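Long-range contacts in protein CbbY (Rhodobacter sphaeroides, PDB 4UAS), which dephosphorylates xylulose 1,5-bisphosphate, a potent inhibitor of Rubisco that Rubisco itself produces, to xylulose 5-phosphate with the help of magnesium: residues E3-V9 with I109-T115; Y157-L161 with G186-R190. All blocks are in the same frame, centred on the assembly; numbering follows the deposited sequence. Where two conformers were deposited one is given.

In the fold
Both contacts belong to the Rossmann-like core of the haloacid dehalogenase (HAD) family and lie on the same side of the chain's centre, with their own centres about 10 Å apart. Along the chain they come in series. Contact 1 pairs strands 4-7 and 110-114 in the parallel sheet and is closed before contact 2 begins; contact 2 sets helix 155-164 against the turn between helix 178-186 and strand 190-193. The two meet where helix 155-164 covers the sheet: Tyr157 CE2 lies 3.6 Å from Ala114 CB, and Leu6 CD2 lies 3.7 Å from Ala160 CB. Helix 155-164 thus backs the strands whose C-terminal ends carry Asp8 and Thr115 of the active site.

Contact 1 (E3-V9 with I109-T115). With MG (magnesium ion), chain D; PO4 (phosphate ion), chain C.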
ATOM      1  N   GLU A   3      -2.304   0.063  21.121  1.00 15.91           N
ATOM      2  CA  GLU A   3      -3.771   0.099  20.989  1.00 16.72           C
ATOM      3  C   GLU A   3      -4.273   0.014  19.560  1.00 15.83           C
ATOM      4  O   GLU A   3      -5.388  -0.351  19.326  1.00 18.12           O
ATOM      5  CB  GLU A   3      -4.347   1.352  21.635  1.00 19.65           C
ATOM      6  CG  GLU A   3      -4.197   1.294  23.153  1.00 26.09           C
ATOM      7  CD  GLU A   3      -4.667   2.506  23.897  1.00 30.53           C
ATOM      8  OE1 GLU A   3      -5.211   3.433  23.267  1.00 35.02           O
ATOM      9  OE2 GLU A   3      -4.442   2.514  25.147  1.00 46.02           O
ATOM     10  N   ALA A   4      -3.397   0.254  18.580  1.00 13.39           N
ATOM     11  CA  ALA A   4      -3.791   0.156  17.166  1.00 12.22           C
ATOM     12  C   ALA A   4      -2.543  -0.159  16.347  1.00 10.92           C
ATOM     13  O   ALA A   4      -1.480   0.322  16.636  1.00 11.69           O
ATOM     14  CB  ALA A   4      -4.478   1.435  16.636  1.00 13.40           C
ATOM     15  N   ILE A   5      -2.774  -0.893  15.246  1.00  9.94           N
ATOM     16  CA  ILE A   5      -1.776  -1.114  14.208  1.00  8.72           C
ATOM     17  C   ILE A   5      -2.340  -0.632  12.912  1.00  9.31           C
ATOM     18  O   ILE A   5      -3.463  -0.989  12.535  1.00 10.02           O
ATOM     19  CB  ILE A   5      -1.385  -2.626  14.104  1.00 10.33           C
ATOM     20  CG1 ILE A   5      -1.051  -3.246  15.453  1.00 11.13           C
ATOM     21  CG2 ILE A   5      -0.266  -2.780  13.116  1.00 10.53           C
ATOM     22  CD1 ILE A   5      -0.995  -4.766  15.453  1.00 13.29           C
ATOM     23  N   LEU A   6      -1.501   0.136  12.220  1.00  7.72           N
ATOM     24  CA  LEU A   6      -1.854   0.735  10.920  1.00  8.30           C
ATOM     25  C   LEU A   6      -0.981   0.080   9.847  1.00  8.31           C
ATOM     26  O   LEU A   6       0.246   0.125   9.939  1.00  9.83           O
ATOM     27  CB  LEU A   6      -1.695   2.237  10.951  1.00  8.51           C
ATOM     28  CG  LEU A   6      -2.619   2.941  11.916  1.00  9.62           C
ATOM     29  CD1 LEU A   6      -2.065   3.021  13.303  1.00 11.16           C
ATOM     30  CD2 LEU A   6      -2.924   4.365  11.439  1.00 13.32           C
ATOM     31  N   PHE A   7      -1.600  -0.533   8.879  1.00  8.19           N
ATOM     32  CA  PHE A   7      -0.933  -1.244   7.798  1.00  7.39           C
ATOM     33  C   PHE A   7      -0.972  -0.511   6.483  1.00  7.34           C
ATOM     34  O   PHE A   7      -2.013  -0.160   5.978  1.00  8.34           O
ATOM     35  CB  PHE A   7      -1.599  -2.589   7.535  1.00  8.24           C
ATOM     36  CG  PHE A   7      -1.503  -3.568   8.684  1.00  9.09           C
ATOM     37  CD1 PHE A   7      -0.513  -4.547   8.705  1.00  9.69           C
ATOM     38  CD2 PHE A   7      -2.424  -3.549   9.715  1.00 10.77           C
ATOM     39  CE1 PHE A   7      -0.479  -5.496   9.744  1.00 11.21           C
ATOM     40  CE2 PHE A   7      -2.329  -4.447  10.754  1.00 12.79           C
ATOM     41  CZ  PHE A   7      -1.390  -5.421  10.750  1.00 12.16           C
ATOM     42  N   ASP A   8       0.223  -0.323   5.883  1.00  7.28           N
ATOM     43  CA  ASP A   8       0.345  -0.100   4.489  1.00  7.37           C
ATOM     44  C   ASP A   8      -0.223  -1.317   3.734  1.00  7.23           C
ATOM     45  O   ASP A   8      -0.300  -2.398   4.290  1.00  8.06           O
ATOM     46  CB  ASP A   8       1.818   0.085   4.178  1.00  8.53           C
ATOM     47  CG  ASP A   8       2.132   0.378   2.765  1.00  8.94           C
ATOM     48  OD1 ASP A   8       1.475   1.295   2.202  1.00 11.22           O
ATOM     49  OD2 ASP A   8       2.903  -0.358   2.115  1.00  9.80           O
ATOM     50  N   VAL A   9      -0.543  -1.138   2.460  1.00  7.03           N
ATOM     51  CA  VAL A   9      -1.036  -2.233   1.639  1.00  7.19           C
ATOM     52  C   VAL A   9       0.014  -2.790   0.674  1.00  7.42           C
ATOM     53  O   VAL A   9       0.523  -3.889   0.850  1.00  8.06           O
ATOM     54  CB  VAL A   9      -2.376  -1.880   0.912  1.00  8.02           C
ATOM     55  CG1 VAL A   9      -2.804  -2.987  -0.031  1.00  9.29           C
ATOM     56  CG2 VAL A   9      -3.445  -1.587   1.932  1.00  9.11           C
ATOM     57  N   ILE A 109      -6.860  -5.357  19.784  1.00 18.31           N
ATOM     58  CA  ILE A 109      -6.171  -4.228  19.207  1.00 17.67           C
ATOM     59  C   ILE A 109      -6.889  -3.815  17.901  1.00 17.10           C
ATOM     60  O   ILE A 109      -7.204  -4.630  17.053  1.00 20.54           O
ATOM     61  CB  ILE A 109      -4.731  -4.630  18.954  1.00 17.53           C
ATOM     62  CG1 ILE A 109      -4.016  -4.755  20.304  1.00 21.23           C
ATOM     63  CG2 ILE A 109      -3.985  -3.562  18.137  1.00 20.06           C
ATOM     64  CD1 ILE A 109      -2.725  -5.441  20.193  1.00 21.67           C
ATOM     65  N   ARG A 110      -7.164  -2.533  17.744  0.50 15.79           N
ATOM     66  CA  ARG A 110      -7.869  -2.108  16.537  0.50 14.98           C
ATOM     67  C   ARG A 110      -6.856  -1.959  15.388  0.50 12.59           C
ATOM     68  O   ARG A 110      -5.714  -1.575  15.557  0.50 13.81           O
ATOM     69  CB  ARG A 110      -8.609  -0.801  16.793  0.50 16.52           C
ATOM     70  CG  ARG A 110      -9.670  -0.952  17.867  0.50 22.33           C
ATOM     71  CD  ARG A 110     -10.533   0.304  17.997  0.50 30.39           C
ATOM     72  NE  ARG A 110     -11.559   0.346  16.930  0.50 28.57           N
ATOM     73  CZ  ARG A 110     -11.892   1.453  16.237  0.50 33.14           C
ATOM     74  NH1 ARG A 110     -11.312   2.593  16.513  0.50 32.66           N
ATOM     75  NH2 ARG A 110     -12.829   1.456  15.298  0.50 31.11           N
ATOM     76  N   LEU A 111      -7.348  -2.199  14.190  1.00 12.95           N
ATOM     77  CA  LEU A 111      -6.539  -2.294  12.964  1.00 10.72           C
ATOM     78  C   LEU A 111      -7.042  -1.319  11.905  1.00 10.59           C
ATOM     79  O   LEU A 111      -8.236  -1.199  11.665  1.00 11.75           O
ATOM     80  CB  LEU A 111      -6.625  -3.730  12.414  1.00 12.87           C
ATOM     81  CG  LEU A 111      -6.210  -4.822  13.371  1.00 12.89           C
ATOM     82  CD1 LEU A 111      -6.344  -6.189  12.711  1.00 16.05           C
ATOM     83  CD2 LEU A 111      -4.850  -4.684  13.948  1.00 14.39           C
ATOM     84  N   ALA A 112      -6.092  -0.694  11.204  1.00  9.30           N
ATOM     85  CA  ALA A 112      -6.391   0.192  10.102  1.00  8.97           C
ATOM     86  C   ALA A 112      -5.546  -0.173   8.880  1.00  7.77           C
ATOM     87  O   ALA A 112      -4.384  -0.630   9.039  1.00  9.54           O
ATOM     88  CB  ALA A 112      -6.186   1.654  10.451  1.00 10.91           C
ATOM     89  N   VAL A 113      -6.038   0.146   7.719  1.00  8.35           N
ATOM     90  CA  VAL A 113      -5.254   0.320   6.506  1.00  8.79           C
ATOM     91  C   VAL A 113      -5.049   1.813   6.285  1.00  7.94           C
ATOM     92  O   VAL A 113      -5.959   2.597   6.470  1.00  8.70           O
ATOM     93  CB  VAL A 113      -6.001  -0.288   5.289  1.00 11.41           C
ATOM     94  CG1 VAL A 113      -5.679   0.332   3.978  1.00 12.38           C
ATOM     95  CG2 VAL A 113      -5.727  -1.797   5.319  1.00 13.52           C
ATOM     96  N   ALA A 114      -3.824   2.167   5.883  1.00  7.88           N
ATOM     97  CA  ALA A 114      -3.468   3.520   5.500  1.00  7.85           C
ATOM     98  C   ALA A 114      -2.660   3.407   4.206  1.00  7.60           C
ATOM     99  O   ALA A 114      -1.494   2.989   4.267  1.00  8.22           O
ATOM    100  CB  ALA A 114      -2.692   4.221   6.587  1.00  9.39           C
ATOM    101  N   THR A 115      -3.285   3.691   3.061  1.00  7.03           N
ATOM    102  CA  THR A 115      -2.752   3.365   1.757  1.00  7.30           C
ATOM    103  C   THR A 115      -3.004   4.451   0.753  1.00  7.62           C
ATOM    104  O   THR A 115      -4.009   5.147   0.816  1.00  8.04           O
ATOM    105  CB  THR A 115      -3.372   2.003   1.261  1.00  8.28           C
ATOM    106  OG1 THR A 115      -2.784   1.655   0.001  1.00  8.59           O
ATOM    107  CG2 THR A 115      -4.800   2.081   1.140  1.00  9.37           C
TER
HETATM  108 MG    MG D 302       3.790   0.206   0.284  1.00  8.91          MG
HETATM  109  P   PO4 C 301       0.623   1.731  -0.600  1.00 11.51           P
HETATM  110  O1  PO4 C 301       0.500   3.199  -0.020  1.00 11.78           O
HETATM  111  O2  PO4 C 301       0.368   1.831  -2.160  1.00 16.35           O
HETATM  112  O3  PO4 C 301      -0.366   0.704  -0.075  1.00  9.94           O
HETATM  113  O4  PO4 C 301       2.088   1.192  -0.458  1.00 10.75           O
HETATM  114  O   HOH W   1       4.957   0.492  -1.310  1.00 15.17           O
HETATM  115  O   HOH W   2       4.449   2.129   1.168  1.00  8.75           O
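Strands 4-7 and 110-114 pair in parallel inside the central sheet of the HAD core, and the two chains run on past the pairing to the phosphate and magnesium site. Five backbone hydrogen bonds join them, the first between Arg110 N and Glu3 O, the last between Ala114 N and Phe7 O; the shortest, Phe7 N to Ala112 O (2.8 Å), is nearly straight at 173°. That same Ala112 O sits at the edge of the Phe7 ring. On the face of the sheet that carries Ile5, Phe7 and Leu111, Leu111 CD2 touches both Ile5 CB (4.0 Å) and Phe7 CE2 (4.1 Å), and helix 97-107 covers the group. Leu6 and Ala112 share the other face, under helix 155-164. Farther on, Val9 CG2 touches both Val113 CG1 (3.6 Å) and Thr115 CB (3.7 Å). With Thr115 OG1 anti to the backbone N (chi1 -177°), the hydroxyl gives a hydrogen bond of 2.6 Å to phosphate O3, which also accepts one from Val9 N. Asp8 OD2 binds magnesium at 2.1 Å, as do Asp10 O and Asp176 OD1, and is hydrogen-bonded to Thr12 OG1. Asp8, the inferred nucleophile, and Thr115 therefore meet one phosphate from the C-terminal ends of neighbouring strands, consistent with positioning a substrate phosphate for attack.

Contact 2 (Y157-L161 with G186-R190); sequences YRLAL and GAGLR
A chi1 of -79° places Tyr157 CG anti to the carbonyl carbon, and Leu189 takes the matching turn (chi1 -70°), which carries its CD1 to 3.6 Å from Tyr157 CD2. The methyl comes in obliquely, nearest CD2, with CG and CE2 next. Leu161, one helical turn after Tyr157, reaches toward Leu189 tip to tip, its CD1 4.2 Å from Leu189 CD1. Ala187 fills the neighbouring position: its CB lies 3.5 Å from Tyr157 CB and 4.3 Å from Leu161 CD1, with Arg158 CG alongside. These side chains join helix 155-164 to the turn that closes helix 178-186, two helices lying against the sheet of the HAD core. The turn is a Schellman motif, with Gly188, at positive phi, as its C-prime residue; it bends the chain from the helix into strand 190-193, leaving Ala187 and Leu189 both directed at the other helix. Toward solvent, the Arg158 chain, extended from CG to NE, reaches across and offers NH2 to Gly186 O at 3.0 Å, a weak bond with an angle of only 124°. Its NH1 has a stronger partner in Asp155, a salt bridge within the arginine's own helix. Inward, the ring of Tyr157 passes on to strand 4-7, where it touches Leu6, while its OH is hydrogen-bonded to Glu175 OE2, next in sequence to the magnesium ligand Asp176.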
ATOM      1  N   TYR A 157      -2.339   8.848   7.176  1.00  7.38           N
ATOM      2  CA  TYR A 157      -2.180   8.349   8.523  1.00  6.94           C
ATOM      3  C   TYR A 157      -2.908   9.176   9.544  1.00  7.38           C
ATOM      4  O   TYR A 157      -3.502   8.661  10.490  1.00  8.31           O
ATOM      5  CB  TYR A 157      -0.696   8.200   8.892  1.00  7.79           C
ATOM      6  CG  TYR A 157      -0.011   6.957   8.336  1.00  7.40           C
ATOM      7  CD1 TYR A 157       0.891   6.993   7.310  1.00  7.56           C
ATOM      8  CD2 TYR A 157      -0.277   5.731   8.915  1.00  8.64           C
ATOM      9  CE1 TYR A 157       1.521   5.830   6.853  1.00  7.87           C
ATOM     10  CE2 TYR A 157       0.329   4.581   8.487  1.00  8.99           C
ATOM     11  CZ  TYR A 157       1.212   4.613   7.443  1.00  7.81           C
ATOM     12  OH  TYR A 157       1.832   3.463   7.067  1.00  9.99           O
ATOM     13  N   ARG A 158      -2.867  10.506   9.387  1.00  7.81           N
ATOM     14  CA  ARG A 158      -3.658  11.387  10.264  1.00  7.90           C
ATOM     15  C   ARG A 158      -5.138  11.101  10.168  1.00  7.52           C
ATOM     16  O   ARG A 158      -5.832  11.100  11.202  1.00  9.01           O
ATOM     17  CB  ARG A 158      -3.351  12.835   9.935  1.00  8.57           C
ATOM     18  CG  ARG A 158      -1.912  13.230  10.243  1.00  9.57           C
ATOM     19  CD  ARG A 158      -1.558  14.631   9.807  1.00 12.38           C
ATOM     20  NE  ARG A 158      -0.198  14.962  10.184  1.00 13.96           N
ATOM     21  CZ  ARG A 158       0.663  15.645   9.472  1.00 12.52           C
ATOM     22  NH1 ARG A 158       0.379  16.102   8.242  1.00 14.95           N
ATOM     23  NH2 ARG A 158       1.843  15.863  10.007  1.00 14.37           N
ATOM     24  N   LEU A 159      -5.627  10.834   8.973  1.00  7.84           N
ATOM     25  CA  LEU A 159      -7.045  10.460   8.792  1.00  8.39           C
ATOM     26  C   LEU A 159      -7.332   9.178   9.552  1.00  8.14           C
ATOM     27  O   LEU A 159      -8.287   9.082  10.325  1.00  9.65           O
ATOM     28  CB  LEU A 159      -7.331  10.321   7.296  1.00  8.98           C
ATOM     29  CG  LEU A 159      -8.646   9.641   6.942  1.00 11.07           C
ATOM     30  CD1 LEU A 159      -9.839  10.284   7.534  1.00 13.53           C
ATOM     31  CD2 LEU A 159      -8.741   9.397   5.453  1.00 12.16           C
ATOM     32  N   ALA A 160      -6.509   8.132   9.330  1.00  8.33           N
ATOM     33  CA  ALA A 160      -6.731   6.864   9.963  1.00  9.09           C
ATOM     34  C   ALA A 160      -6.729   6.999  11.473  1.00  9.11           C
ATOM     35  O   ALA A 160      -7.559   6.372  12.166  1.00 10.19           O
ATOM     36  CB  ALA A 160      -5.663   5.880   9.505  1.00  9.62           C
ATOM     37  N   LEU A 161      -5.769   7.725  11.997  1.00  8.84           N
ATOM     38  CA  LEU A 161      -5.687   7.909  13.465  1.00  9.04           C
ATOM     39  C   LEU A 161      -6.898   8.653  14.020  1.00 10.50           C
ATOM     40  O   LEU A 161      -7.370   8.333  15.134  1.00 11.55           O
ATOM     41  CB  LEU A 161      -4.437   8.635  13.836  1.00  9.50           C
ATOM     42  CG  LEU A 161      -3.144   7.826  13.731  1.00 10.28           C
ATOM     43  CD1 LEU A 161      -1.944   8.764  13.789  1.00 12.12           C
ATOM     44  CD2 LEU A 161      -3.083   6.799  14.821  1.00 11.20           C
ATOM     45  N   GLY A 186       5.755  11.342  10.040  1.00  8.85           N
ATOM     46  CA  GLY A 186       5.111  12.671  10.075  1.00  8.89           C
ATOM     47  C   GLY A 186       3.825  12.696  10.854  1.00 10.44           C
ATOM     48  O   GLY A 186       3.416  13.737  11.332  1.00 13.13           O
ATOM     49  N   ALA A 187       3.155  11.543  10.969  1.00  9.37           N
ATOM     50  CA  ALA A 187       1.947  11.393  11.761  1.00  9.20           C
ATOM     51  C   ALA A 187       2.248  11.028  13.212  1.00  9.78           C
ATOM     52  O   ALA A 187       1.353  10.786  13.981  1.00 11.44           O
ATOM     53  CB  ALA A 187       1.025  10.376  11.100  1.00  9.27           C
ATOM     54  N   GLY A 188       3.527  11.014  13.588  1.00 10.00           N
ATOM     55  CA  GLY A 188       3.936  10.740  14.958  1.00 10.68           C
ATOM     56  C   GLY A 188       4.021   9.276  15.311  1.00 11.10           C
ATOM     57  O   GLY A 188       4.070   8.925  16.496  1.00 12.28           O
ATOM     58  N   LEU A 189       4.034   8.394  14.308  1.00  9.99           N
ATOM     59  CA  LEU A 189       3.986   6.953  14.551  1.00  9.45           C
ATOM     60  C   LEU A 189       5.369   6.338  14.509  1.00 11.22           C
ATOM     61  O   LEU A 189       6.174   6.601  13.621  1.00 12.55           O
ATOM     62  CB  LEU A 189       3.143   6.294  13.420  1.00  8.80           C
ATOM     63  CG  LEU A 189       1.657   6.616  13.491  1.00  9.21           C
ATOM     64  CD1 LEU A 189       1.003   6.296  12.197  1.00 10.00           C
ATOM     65  CD2 LEU A 189       1.009   5.856  14.614  1.00 11.17           C
ATOM     66  N   ARG A 190       5.581   5.440  15.437  1.00 10.24           N
ATOM     67  CA  ARG A 190       6.622   4.447  15.261  1.00  9.89           C
ATOM     68  C   ARG A 190       6.310   3.587  14.052  1.00  8.99           C
ATOM     69  O   ARG A 190       5.150   3.317  13.735  1.00  9.67           O
ATOM     70  CB  ARG A 190       6.786   3.630  16.496  1.00 13.28           C
ATOM     71  CG  ARG A 190       7.457   4.505  17.667  1.00 17.66           C
ATOM     72  CD  ARG A 190       7.864   3.776  18.911  1.00 21.55           C
ATOM     73  NE  ARG A 190       6.700   2.985  19.336  1.00 23.66           N
ATOM     74  CZ  ARG A 190       6.558   1.659  19.267  1.00 23.92           C
ATOM     75  NH1 ARG A 190       7.492   0.948  18.635  1.00 25.01           N
ATOM     76  NH2 ARG A 190       5.431   1.074  19.721  1.00 32.51           N
TER